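Local coordinates for protein cyclin homolog (Herpesvirus saimiri, PDB 2F2C) that probably acts as a viral D-type cyclin that drives the host cell cycle and may promote cellular transformation and rapid T-cell proliferation during latent infection, at residues Leu80-Cys85 and Thr147-Ala152; Asp154-Leu159 and Gly201-Thr206; Gln187-Leu192 and Lys239-Glu244. All blocks are in the same frame, centred on the assembly; numbering follows the deposited sequence.

Interaction 1 of 3, residues Leu80-Cys85 and Thr147-Ala152; sequences LDRYLC and TEAVLA
The carbonyl oxygen of Thr147 is gripped twice by the guanidinium group of Arg82. The main bond comes from Arg82 NH2, 2.7 Å from Thr147 O with an N-H...O angle of 147°; Arg82 NH1 adds a weak second one at 3.1 Å to the same Thr147 O. NH2 stands above the carbonyl plane, while the oxygen lies at the edge of the guanidinium, close to its plane. Arg82 NH1 is also 3.0 Å from Glu148 O, which comes in obliquely, and the methyl CB of Ala149 lies over one guanidinium face, 3.5 Å from Arg82 NH2. The arginine leaves the helix with CG beside its backbone N and bends at chi3 (-82°), which turns the flat end toward the loop. Arginine suits the place: it is long enough to span backbones whose nearest CA atoms are 9.0 Å apart, and Ser78 OG, one helical turn back, bonds to NH2 and helps fix its rotation. The Glu148 carboxylate turns instead to Arg109 in a salt bridge. The last turn of helix 72-83 is thus tied to the loop between helices 129-142 and 156-162, with Thr147 resting on Ile108 of helix 94-109 and Leu140 of helix 129-142.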
ATOM      1  N   LEU A  80      12.702  -4.078 -12.590  1.00 69.53           N
ATOM      2  CA  LEU A  80      13.597  -4.340 -13.725  1.00 69.98           C
ATOM      3  C   LEU A  80      14.637  -5.383 -13.359  1.00 70.20           C
ATOM      4  O   LEU A  80      14.729  -6.409 -14.033  1.00 70.16           O
ATOM      5  CB  LEU A  80      14.259  -3.056 -14.237  1.00 69.92           C
ATOM      6  CG  LEU A  80      15.491  -3.212 -15.154  1.00 71.19           C
ATOM      7  CD1 LEU A  80      15.105  -3.672 -16.568  1.00 71.91           C
ATOM      8  CD2 LEU A  80      16.342  -1.936 -15.225  1.00 70.17           C
ATOM      9  N   ASP A  81      15.391  -5.146 -12.284  1.00 70.71           N
ATOM     10  CA  ASP A  81      16.421  -6.112 -11.846  1.00 71.38           C
ATOM     11  C   ASP A  81      15.844  -7.495 -11.553  1.00 71.36           C
ATOM     12  O   ASP A  81      16.276  -8.484 -12.150  1.00 71.30           O
ATOM     13  CB  ASP A  81      17.214  -5.594 -10.643  1.00 71.57           C
ATOM     14  CG  ASP A  81      18.017  -4.346 -10.968  1.00 73.46           C
ATOM     15  OD1 ASP A  81      18.429  -4.186 -12.145  1.00 72.75           O
ATOM     16  OD2 ASP A  81      18.271  -3.465 -10.106  1.00 75.97           O
ATOM     17  N   ARG A  82      14.860  -7.556 -10.654  1.00 71.28           N
ATOM     18  CA  ARG A  82      14.162  -8.805 -10.357  1.00 70.99           C
ATOM     19  C   ARG A  82      13.778  -9.534 -11.630  1.00 71.11           C
ATOM     20  O   ARG A  82      14.101 -10.707 -11.783  1.00 71.30           O
ATOM     21  CB  ARG A  82      12.912  -8.549  -9.520  1.00 70.81           C
ATOM     22  CG  ARG A  82      13.163  -8.443  -8.028  1.00 70.77           C
ATOM     23  CD  ARG A  82      11.899  -8.224  -7.214  1.00 71.14           C
ATOM     24  NE  ARG A  82      11.498  -6.821  -7.213  1.00 72.67           N
ATOM     25  CZ  ARG A  82      10.277  -6.379  -6.922  1.00 73.39           C
ATOM     26  NH1 ARG A  82       9.303  -7.234  -6.616  1.00 73.81           N
ATOM     27  NH2 ARG A  82      10.027  -5.068  -6.942  1.00 73.16           N
ATOM     28  N   TYR A  83      13.105  -8.831 -12.542  1.00 71.55           N
ATOM     29  CA  TYR A  83      12.686  -9.398 -13.827  1.00 71.83           C
ATOM     30  C   TYR A  83      13.858  -9.945 -14.620  1.00 72.38           C
ATOM     31  O   TYR A  83      13.740 -10.980 -15.273  1.00 72.57           O
ATOM     32  CB  TYR A  83      11.933  -8.372 -14.684  1.00 71.57           C
ATOM     33  CG  TYR A  83      11.577  -8.911 -16.047  1.00 71.35           C
ATOM     34  CD1 TYR A  83      10.556  -9.858 -16.197  1.00 72.08           C
ATOM     35  CD2 TYR A  83      12.280  -8.514 -17.189  1.00 70.58           C
ATOM     36  CE1 TYR A  83      10.239 -10.395 -17.464  1.00 72.33           C
ATOM     37  CE2 TYR A  83      11.969  -9.040 -18.462  1.00 70.56           C
ATOM     38  CZ  TYR A  83      10.948  -9.980 -18.590  1.00 71.29           C
ATOM     39  OH  TYR A  83      10.615 -10.496 -19.823  1.00 70.40           O
ATOM     40  N   LEU A  84      14.989  -9.254 -14.569  1.00 73.18           N
ATOM     41  CA  LEU A  84      16.147  -9.671 -15.356  1.00 73.77           C
ATOM     42  C   LEU A  84      17.065 -10.641 -14.621  1.00 74.64           C
ATOM     43  O   LEU A  84      18.201 -10.859 -15.056  1.00 74.70           O
ATOM     44  CB  LEU A  84      16.922  -8.465 -15.908  1.00 73.48           C
ATOM     45  CG  LEU A  84      16.289  -7.682 -17.062  1.00 72.29           C
ATOM     46  CD1 LEU A  84      17.156  -6.505 -17.370  1.00 73.13           C
ATOM     47  CD2 LEU A  84      16.096  -8.518 -18.313  1.00 71.08           C
ATOM     48  N   CYS A  85      16.572 -11.209 -13.514  1.00 75.75           N
ATOM     49  CA  CYS A  85      17.170 -12.413 -12.910  1.00 77.18           C
ATOM     50  C   CYS A  85      16.460 -13.650 -13.433  1.00 77.23           C
ATOM     51  O   CYS A  85      16.937 -14.765 -13.246  1.00 77.33           O
ATOM     52  CB  CYS A  85      17.055 -12.420 -11.389  1.00 77.26           C
ATOM     53  SG  CYS A  85      17.689 -10.957 -10.542  1.00 82.41           S
ATOM     54  N   THR A 147       5.280  -7.761  -7.136  1.00 70.38           N
ATOM     55  CA  THR A 147       5.849  -6.548  -7.744  1.00 70.26           C
ATOM     56  C   THR A 147       6.392  -5.512  -6.767  1.00 70.25           C
ATOM     57  O   THR A 147       7.379  -4.837  -7.051  1.00 70.65           O
ATOM     58  CB  THR A 147       4.805  -5.865  -8.611  1.00 70.14           C
ATOM     59  OG1 THR A 147       3.638  -5.621  -7.817  1.00 70.54           O
ATOM     60  CG2 THR A 147       4.315  -6.801  -9.692  1.00 70.04           C
ATOM     61  N   GLU A 148       5.706  -5.349  -5.645  1.00 70.39           N
ATOM     62  CA  GLU A 148       6.116  -4.462  -4.555  1.00 70.24           C
ATOM     63  C   GLU A 148       7.488  -4.864  -3.950  1.00 70.07           C
ATOM     64  O   GLU A 148       8.012  -5.959  -4.243  1.00 69.83           O
ATOM     65  CB  GLU A 148       5.008  -4.475  -3.496  1.00 70.23           C
ATOM     66  CG  GLU A 148       4.886  -3.237  -2.635  1.00 71.73           C
ATOM     67  CD  GLU A 148       4.911  -1.931  -3.432  1.00 73.48           C
ATOM     68  OE1 GLU A 148       6.030  -1.385  -3.691  1.00 71.31           O
ATOM     69  OE2 GLU A 148       3.802  -1.437  -3.765  1.00 73.21           O
ATOM     70  N   ALA A 149       8.064  -3.974  -3.131  1.00 69.86           N
ATOM     71  CA  ALA A 149       9.404  -4.151  -2.515  1.00 70.22           C
ATOM     72  C   ALA A 149       9.758  -3.017  -1.557  1.00 70.32           C
ATOM     73  O   ALA A 149       9.249  -1.915  -1.680  1.00 70.82           O
ATOM     74  CB  ALA A 149      10.493  -4.254  -3.584  1.00 69.93           C
ATOM     75  N   VAL A 150      10.644  -3.265  -0.605  1.00 70.62           N
ATOM     76  CA  VAL A 150      11.130  -2.149   0.188  1.00 71.09           C
ATOM     77  C   VAL A 150      12.021  -1.242  -0.697  1.00 71.50           C
ATOM     78  O   VAL A 150      12.994  -1.708  -1.283  1.00 71.55           O
ATOM     79  CB  VAL A 150      11.885  -2.605   1.437  1.00 70.75           C
ATOM     80  CG1 VAL A 150      12.585  -1.418   2.074  1.00 71.25           C
ATOM     81  CG2 VAL A 150      10.938  -3.221   2.423  1.00 69.82           C
ATOM     82  N   LEU A 151      11.661   0.035  -0.802  1.00 71.68           N
ATOM     83  CA  LEU A 151      12.402   0.986  -1.629  1.00 72.07           C
ATOM     84  C   LEU A 151      13.277   1.851  -0.762  1.00 72.38           C
ATOM     85  O   LEU A 151      12.831   2.307   0.299  1.00 72.59           O
ATOM     86  CB  LEU A 151      11.439   1.912  -2.361  1.00 71.90           C
ATOM     87  CG  LEU A 151      10.412   1.202  -3.205  1.00 71.90           C
ATOM     88  CD1 LEU A 151       9.536   2.227  -3.905  1.00 70.72           C
ATOM     89  CD2 LEU A 151      11.172   0.352  -4.195  1.00 72.16           C
ATOM     90  N   ALA A 152      14.492   2.128  -1.227  1.00 72.25           N
ATOM     91  CA  ALA A 152      15.400   2.995  -0.483  1.00 72.72           C
ATOM     92  C   ALA A 152      14.560   4.137   0.056  1.00 73.02           C
ATOM     93  O   ALA A 152      14.731   4.619   1.170  1.00 73.81           O
ATOM     94  CB  ALA A 152      16.489   3.525  -1.385  1.00 71.94           C
TER

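Interaction 2 of 3, residues Asp154-Leu159 and Gly201-Thr206; sequences DFLIPL and GGLLTT
Leu203 reaches from helix 195-208 toward Leu156 and Leu159 of helix 156-162. Its CB points across the interface, and CB and CG serve as the stem that carries the two methyls over. CD1 meets Leu156 CD2 at 3.8 Å. The other branch, CD2, sits 4.1 Å from Leu159 CB and 4.2 Å from the carbonyl oxygen Leu156 O, between two residues almost one helical turn apart. Leucine fits here because its forked end can touch both at once.

On the other side, Leu156 has CG beside its backbone N (chi1 -74°); its CB does not aim at the partner helix, but the end of the chain bends closer, and the two leucines cross obliquely. The helices are near, with Leu156 CA 7.4 Å from Leu203 CA. The buried hydroxyls of Thr205 and Thr206 bond back to their own helix: Thr205 OG1 donates to Gly201 O at 2.6 Å and Thr206 OG1 to Gly202 O at 2.9 Å, each carbonyl also taking the backbone N-H of the same threonine.

Leu156 also meets Ala177, and Leu159 meets Ile227. Thr206 packs on Ala176 of helix 170-184, Leu204 on Leu224 of helix 218-228 and Thr205 on Lys239 of helix 232-247. With helix 156-162 these form a five-helix cyclin box, its third helix, 195-208, packed centrally among the others.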
ATOM      1  N   ASP A 154      11.481   4.452   0.984  1.00 73.08           N
ATOM      2  CA  ASP A 154      10.500   4.241   2.049  1.00 73.02           C
ATOM      3  C   ASP A 154      11.114   4.516   3.422  1.00 73.00           C
ATOM      4  O   ASP A 154      10.386   4.695   4.413  1.00 73.60           O
ATOM      5  CB  ASP A 154       9.986   2.797   2.078  1.00 73.39           C
ATOM      6  CG  ASP A 154       9.249   2.365   0.802  1.00 75.04           C
ATOM      7  OD1 ASP A 154       8.271   3.037   0.366  1.00 73.62           O
ATOM      8  OD2 ASP A 154       9.557   1.289   0.213  1.00 77.23           O
ATOM      9  N   PHE A 155      12.445   4.508   3.500  1.00 72.29           N
ATOM     10  CA  PHE A 155      13.120   4.678   4.776  1.00 71.53           C
ATOM     11  C   PHE A 155      13.216   6.118   5.224  1.00 71.72           C
ATOM     12  O   PHE A 155      13.253   6.352   6.426  1.00 72.37           O
ATOM     13  CB  PHE A 155      14.519   4.088   4.753  1.00 70.93           C
ATOM     14  CG  PHE A 155      14.568   2.633   5.066  1.00 70.22           C
ATOM     15  CD1 PHE A 155      14.490   1.685   4.047  1.00 69.75           C
ATOM     16  CD2 PHE A 155      14.720   2.203   6.369  1.00 67.92           C
ATOM     17  CE1 PHE A 155      14.548   0.343   4.338  1.00 68.41           C
ATOM     18  CE2 PHE A 155      14.776   0.855   6.658  1.00 67.38           C
ATOM     19  CZ  PHE A 155      14.680  -0.072   5.648  1.00 68.11           C
ATOM     20  N   LEU A 156      13.263   7.071   4.285  1.00 71.60           N
ATOM     21  CA  LEU A 156      13.482   8.507   4.597  1.00 71.63           C
ATOM     22  C   LEU A 156      12.855   9.039   5.880  1.00 71.85           C
ATOM     23  O   LEU A 156      13.551   9.554   6.756  1.00 72.04           O
ATOM     24  CB  LEU A 156      13.050   9.387   3.435  1.00 71.53           C
ATOM     25  CG  LEU A 156      14.010   9.341   2.247  1.00 72.14           C
ATOM     26  CD1 LEU A 156      13.268   9.805   1.020  1.00 72.95           C
ATOM     27  CD2 LEU A 156      15.258  10.180   2.491  1.00 69.88           C
ATOM     28  N   ILE A 157      11.547   8.897   6.007  1.00 72.11           N
ATOM     29  CA  ILE A 157      10.866   9.529   7.114  1.00 72.44           C
ATOM     30  C   ILE A 157      11.076   8.790   8.433  1.00 72.96           C
ATOM     31  O   ILE A 157      11.405   9.445   9.441  1.00 73.51           O
ATOM     32  CB  ILE A 157       9.369   9.784   6.788  1.00 72.87           C
ATOM     33  CG1 ILE A 157       9.253  10.729   5.577  1.00 72.89           C
ATOM     34  CG2 ILE A 157       8.622  10.341   8.016  1.00 71.49           C
ATOM     35  CD1 ILE A 157       9.577  12.193   5.901  1.00 74.57           C
ATOM     36  N   PRO A 158      10.860   7.465   8.472  1.00 72.73           N
ATOM     37  CA  PRO A 158      11.213   6.676   9.655  1.00 72.17           C
ATOM     38  C   PRO A 158      12.633   6.934  10.183  1.00 72.16           C
ATOM     39  O   PRO A 158      12.834   6.979  11.406  1.00 72.36           O
ATOM     40  CB  PRO A 158      11.062   5.240   9.168  1.00 71.79           C
ATOM     41  CG  PRO A 158       9.972   5.320   8.206  1.00 72.22           C
ATOM     42  CD  PRO A 158      10.178   6.628   7.463  1.00 72.68           C
ATOM     43  N   LEU A 159      13.604   7.130   9.294  1.00 71.86           N
ATOM     44  CA  LEU A 159      14.958   7.465   9.751  1.00 71.82           C
ATOM     45  C   LEU A 159      15.004   8.844  10.389  1.00 71.93           C
ATOM     46  O   LEU A 159      15.574   8.988  11.487  1.00 71.87           O
ATOM     47  CB  LEU A 159      16.011   7.344   8.638  1.00 71.88           C
ATOM     48  CG  LEU A 159      16.298   5.925   8.155  1.00 71.40           C
ATOM     49  CD1 LEU A 159      17.415   5.938   7.142  1.00 71.86           C
ATOM     50  CD2 LEU A 159      16.631   5.027   9.330  1.00 70.06           C
ATOM     51  N   GLY A 201      22.505   6.996   3.389  1.00 71.21           N
ATOM     52  CA  GLY A 201      23.490   7.747   2.635  1.00 71.90           C
ATOM     53  C   GLY A 201      22.875   8.972   1.982  1.00 72.37           C
ATOM     54  O   GLY A 201      23.419  10.078   2.098  1.00 72.82           O
ATOM     55  N   GLY A 202      21.738   8.792   1.308  1.00 71.94           N
ATOM     56  CA  GLY A 202      21.055   9.916   0.696  1.00 72.06           C
ATOM     57  C   GLY A 202      20.832  11.052   1.686  1.00 72.19           C
ATOM     58  O   GLY A 202      20.889  12.224   1.331  1.00 72.72           O
ATOM     59  N   LEU A 203      20.600  10.701   2.938  1.00 72.09           N
ATOM     60  CA  LEU A 203      20.163  11.656   3.927  1.00 72.49           C
ATOM     61  C   LEU A 203      21.368  12.408   4.446  1.00 72.52           C
ATOM     62  O   LEU A 203      21.324  13.635   4.639  1.00 72.44           O
ATOM     63  CB  LEU A 203      19.454  10.916   5.063  1.00 72.59           C
ATOM     64  CG  LEU A 203      18.310  11.573   5.821  1.00 72.87           C
ATOM     65  CD1 LEU A 203      17.314  12.254   4.881  1.00 74.48           C
ATOM     66  CD2 LEU A 203      17.591  10.512   6.622  1.00 73.35           C
ATOM     67  N   LEU A 204      22.451  11.668   4.654  1.00 72.22           N
ATOM     68  CA  LEU A 204      23.680  12.266   5.132  1.00 72.36           C
ATOM     69  C   LEU A 204      24.217  13.266   4.124  1.00 72.67           C
ATOM     70  O   LEU A 204      24.609  14.369   4.500  1.00 72.84           O
ATOM     71  CB  LEU A 204      24.728  11.203   5.445  1.00 72.00           C
ATOM     72  CG  LEU A 204      24.447  10.340   6.672  1.00 71.87           C
ATOM     73  CD1 LEU A 204      25.270   9.062   6.604  1.00 71.43           C
ATOM     74  CD2 LEU A 204      24.694  11.093   7.974  1.00 70.55           C
ATOM     75  N   THR A 205      24.226  12.874   2.850  1.00 73.00           N
ATOM     76  CA  THR A 205      24.670  13.735   1.752  1.00 73.25           C
ATOM     77  C   THR A 205      23.914  15.045   1.781  1.00 73.34           C
ATOM     78  O   THR A 205      24.525  16.124   1.730  1.00 73.70           O
ATOM     79  CB  THR A 205      24.386  13.059   0.407  1.00 73.33           C
ATOM     80  OG1 THR A 205      24.768  11.682   0.477  1.00 74.11           O
ATOM     81  CG2 THR A 205      25.275  13.650  -0.699  1.00 73.53           C
ATOM     82  N   THR A 206      22.590  14.933   1.862  1.00 72.97           N
ATOM     83  CA  THR A 206      21.699  16.072   1.879  1.00 73.07           C
ATOM     84  C   THR A 206      22.006  16.998   3.060  1.00 73.56           C
ATOM     85  O   THR A 206      22.319  18.177   2.861  1.00 72.90           O
ATOM     86  CB  THR A 206      20.249  15.567   1.912  1.00 73.17           C
ATOM     87  OG1 THR A 206      19.964  14.886   0.683  1.00 72.98           O
ATOM     88  CG2 THR A 206      19.253  16.723   1.944  1.00 71.78           C
TER

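Interaction 3 of 3, residues Gln187-Leu192 and Lys239-Glu244; sequences QPNIAL and KDQVSE
Ile190 and Asn189 reach Gln241 through two different first torsions. In Ile190, CG1 lies beside the backbone N and opposite the carbonyl carbon (chi1 -63°), and a further bend at chi2 swings CD1 toward the helix, although CB itself does not aim there. In Asn189, CG falls between the backbone N and the carbonyl carbon (chi1 71°), a setting that, with CB already directed at the helix, brings the amide alongside Gln241.

The apolar part of the contact rests on one methyl. Ile190 CD1 lies 3.9 Å from Gln241 O and 4.1 Å from Gln241 C, and its nearest side-chain atom is Gln241 CB at 4.3 Å. A branched aliphatic residue suits this place, since its end can settle on a helix backbone whose polar groups are largely engaged in helical bonding. The CA atoms of Ile190 and Val242 come within 7.3 Å of each other, but the valine points away and packs on Thr205.

Nearer the solvent, Asn189 ND2 lies 4.0 Å from Gln241 CG. The chain of Gln241 is extended beyond CG, and the two amide planes are turned 60° apart. Both residues also touch a neighbouring molecule in the crystal, which may influence their pose. Polar side chains are well placed at this outer margin, while Ile190 is buried behind them.

Ile190 N donates to Gln187 O at 3.1 Å, closing the turn in which Pro188 and Asn189 are the middle residues. Behind it, Pro188 meets Val49 and Thr53 of helix 49-65, while Ile190 also touches Ala245. The loop joining the second and third helices of the C-terminal cyclin box thus packs between its fifth helix, 232-247, and helix 49-65 of the N-terminal cyclin domain.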
ATOM      1  N   GLN A 187      23.311   4.498 -10.986  1.00 73.75           N
ATOM      2  CA  GLN A 187      24.654   3.927 -11.005  1.00 75.36           C
ATOM      3  C   GLN A 187      24.707   2.444 -10.563  1.00 76.22           C
ATOM      4  O   GLN A 187      24.048   2.045  -9.577  1.00 76.57           O
ATOM      5  CB  GLN A 187      25.580   4.793 -10.151  1.00 75.24           C
ATOM      6  CG  GLN A 187      26.410   5.816 -10.910  1.00 77.82           C
ATOM      7  CD  GLN A 187      25.764   6.305 -12.189  1.00 79.61           C
ATOM      8  OE1 GLN A 187      25.080   7.328 -12.192  1.00 81.82           O
ATOM      9  NE2 GLN A 187      25.973   5.575 -13.273  1.00 79.53           N
ATOM     10  N   PRO A 188      25.470   1.642 -11.309  1.00 76.83           N
ATOM     11  CA  PRO A 188      25.576   0.186 -11.106  1.00 77.43           C
ATOM     12  C   PRO A 188      25.891  -0.276  -9.677  1.00 78.27           C
ATOM     13  O   PRO A 188      25.224  -1.174  -9.153  1.00 78.84           O
ATOM     14  CB  PRO A 188      26.731  -0.208 -12.027  1.00 77.67           C
ATOM     15  CG  PRO A 188      27.409   1.115 -12.420  1.00 77.50           C
ATOM     16  CD  PRO A 188      26.287   2.098 -12.448  1.00 77.27           C
ATOM     17  N   ASN A 189      26.884   0.339  -9.048  1.00 78.85           N
ATOM     18  CA  ASN A 189      27.323  -0.061  -7.718  1.00 79.33           C
ATOM     19  C   ASN A 189      26.317   0.251  -6.594  1.00 79.54           C
ATOM     20  O   ASN A 189      26.552  -0.076  -5.431  1.00 80.31           O
ATOM     21  CB  ASN A 189      28.674   0.588  -7.419  1.00 79.47           C
ATOM     22  CG  ASN A 189      28.560   2.086  -7.194  1.00 80.37           C
ATOM     23  OD1 ASN A 189      27.775   2.776  -7.857  1.00 82.33           O
ATOM     24  ND2 ASN A 189      29.332   2.595  -6.246  1.00 80.44           N
ATOM     25  N   ILE A 190      25.192   0.863  -6.924  1.00 79.51           N
ATOM     26  CA  ILE A 190      24.225   1.219  -5.894  1.00 79.54           C
ATOM     27  C   ILE A 190      23.211   0.094  -5.770  1.00 79.92           C
ATOM     28  O   ILE A 190      22.587  -0.089  -4.724  1.00 79.86           O
ATOM     29  CB  ILE A 190      23.553   2.603  -6.225  1.00 79.40           C
ATOM     30  CG1 ILE A 190      24.599   3.731  -6.232  1.00 79.92           C
ATOM     31  CG2 ILE A 190      22.467   2.970  -5.238  1.00 78.10           C
ATOM     32  CD1 ILE A 190      25.546   3.778  -4.996  1.00 79.87           C
ATOM     33  N   ALA A 191      23.065  -0.679  -6.844  1.00 80.58           N
ATOM     34  CA  ALA A 191      22.005  -1.697  -6.923  1.00 80.97           C
ATOM     35  C   ALA A 191      22.139  -2.749  -5.825  1.00 81.18           C
ATOM     36  O   ALA A 191      21.134  -3.290  -5.348  1.00 81.70           O
ATOM     37  CB  ALA A 191      22.010  -2.362  -8.294  1.00 80.97           C
ATOM     38  N   LEU A 192      23.382  -3.014  -5.424  1.00 80.77           N
ATOM     39  CA  LEU A 192      23.693  -4.095  -4.510  1.00 80.32           C
ATOM     40  C   LEU A 192      23.516  -3.719  -3.033  1.00 79.75           C
ATOM     41  O   LEU A 192      23.464  -4.597  -2.178  1.00 80.42           O
ATOM     42  CB  LEU A 192      25.124  -4.611  -4.765  1.00 80.66           C
ATOM     43  CG  LEU A 192      25.714  -4.798  -6.186  1.00 81.21           C
ATOM     44  CD1 LEU A 192      27.023  -5.627  -6.158  1.00 80.99           C
ATOM     45  CD2 LEU A 192      24.733  -5.428  -7.182  1.00 81.92           C
ATOM     46  N   LYS A 239      27.441   6.732   2.532  1.00 69.66           N
ATOM     47  CA  LYS A 239      27.354   8.187   2.342  1.00 69.64           C
ATOM     48  C   LYS A 239      28.185   8.615   1.116  1.00 69.86           C
ATOM     49  O   LYS A 239      27.667   9.208   0.172  1.00 69.97           O
ATOM     50  CB  LYS A 239      27.786   8.936   3.611  1.00 69.45           C
ATOM     51  CG  LYS A 239      27.744  10.456   3.527  1.00 68.74           C
ATOM     52  CD  LYS A 239      29.052  11.025   3.028  1.00 70.59           C
ATOM     53  CE  LYS A 239      29.094  12.534   3.096  1.00 71.14           C
ATOM     54  NZ  LYS A 239      28.078  13.145   2.189  1.00 73.27           N
ATOM     55  N   ASP A 240      29.462   8.268   1.110  1.00 70.16           N
ATOM     56  CA  ASP A 240      30.334   8.627  -0.006  1.00 70.69           C
ATOM     57  C   ASP A 240      29.952   7.973  -1.339  1.00 70.79           C
ATOM     58  O   ASP A 240      30.180   8.553  -2.397  1.00 71.00           O
ATOM     59  CB  ASP A 240      31.806   8.355   0.337  1.00 70.63           C
ATOM     60  CG  ASP A 240      32.310   9.217   1.500  1.00 71.41           C
ATOM     61  OD1 ASP A 240      31.489   9.862   2.200  1.00 72.86           O
ATOM     62  OD2 ASP A 240      33.517   9.301   1.796  1.00 71.61           O
ATOM     63  N   GLN A 241      29.359   6.784  -1.299  1.00 71.02           N
ATOM     64  CA  GLN A 241      28.988   6.100  -2.536  1.00 71.05           C
ATOM     65  C   GLN A 241      27.791   6.748  -3.210  1.00 71.01           C
ATOM     66  O   GLN A 241      27.797   6.933  -4.437  1.00 71.75           O
ATOM     67  CB  GLN A 241      28.702   4.636  -2.281  1.00 71.09           C
ATOM     68  CG  GLN A 241      29.916   3.770  -2.453  1.00 72.51           C
ATOM     69  CD  GLN A 241      29.666   2.361  -1.978  1.00 74.49           C
ATOM     70  OE1 GLN A 241      29.321   2.157  -0.813  1.00 76.94           O
ATOM     71  NE2 GLN A 241      29.815   1.387  -2.878  1.00 74.08           N
ATOM     72  N   VAL A 242      26.777   7.085  -2.409  1.00 69.77           N
ATOM     73  CA  VAL A 242      25.584   7.740  -2.903  1.00 68.96           C
ATOM     74  C   VAL A 242      25.971   9.103  -3.486  1.00 68.90           C
ATOM     75  O   VAL A 242      25.665   9.409  -4.639  1.00 68.84           O
ATOM     76  CB  VAL A 242      24.499   7.929  -1.780  1.00 69.05           C
ATOM     77  CG1 VAL A 242      23.438   8.925  -2.235  1.00 68.22           C
ATOM     78  CG2 VAL A 242      23.863   6.595  -1.366  1.00 66.75           C
ATOM     79  N   SER A 243      26.664   9.905  -2.687  1.00 68.56           N
ATOM     80  CA  SER A 243      27.186  11.186  -3.134  1.00 68.54           C
ATOM     81  C   SER A 243      27.912  11.118  -4.494  1.00 68.63           C
ATOM     82  O   SER A 243      27.682  11.952  -5.368  1.00 68.25           O
ATOM     83  CB  SER A 243      28.087  11.772  -2.054  1.00 68.17           C
ATOM     84  OG  SER A 243      28.639  12.988  -2.497  1.00 69.45           O
ATOM     85  N   GLU A 244      28.773  10.118  -4.676  1.00 69.27           N
ATOM     86  CA  GLU A 244      29.496   9.959  -5.940  1.00 70.15           C
ATOM     87  C   GLU A 244      28.564   9.527  -7.068  1.00 69.95           C
ATOM     88  O   GLU A 244      28.617  10.065  -8.169  1.00 70.15           O
ATOM     89  CB  GLU A 244      30.643   8.963  -5.802  1.00 70.35           C
ATOM     90  CG  GLU A 244      31.500   9.165  -4.563  1.00 73.24           C
ATOM     91  CD  GLU A 244      32.642  10.148  -4.757  1.00 77.26           C
ATOM     92  OE1 GLU A 244      32.546  11.010  -5.670  1.00 78.49           O
ATOM     93  OE2 GLU A 244      33.650  10.048  -3.997  1.00 78.70           O
TER

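Following the chain from the N terminus, interaction 1 closes first, bringing 147-152 back to the end of helix 72-83 and enclosing helices 94-109 and 129-142. Interaction 2 opens just afterwards at 154-159, so the two lie in series; Val150 packs on Phe155 where they join. Interaction 3 opens at 187-192, before interaction 2 has closed at 201-206, and closes only at 239-244: these two loops cross. Their centres are about 14 Å apart, and helices 195-208 and 232-247 meet directly, Thr205 against Ser243. Interaction 1 ties helix 72-83 to the loop leading into the C-terminal cyclin box, interactions 2 and 3 hold that box together, and Asp81 lies against Ala191 where the two halves meet.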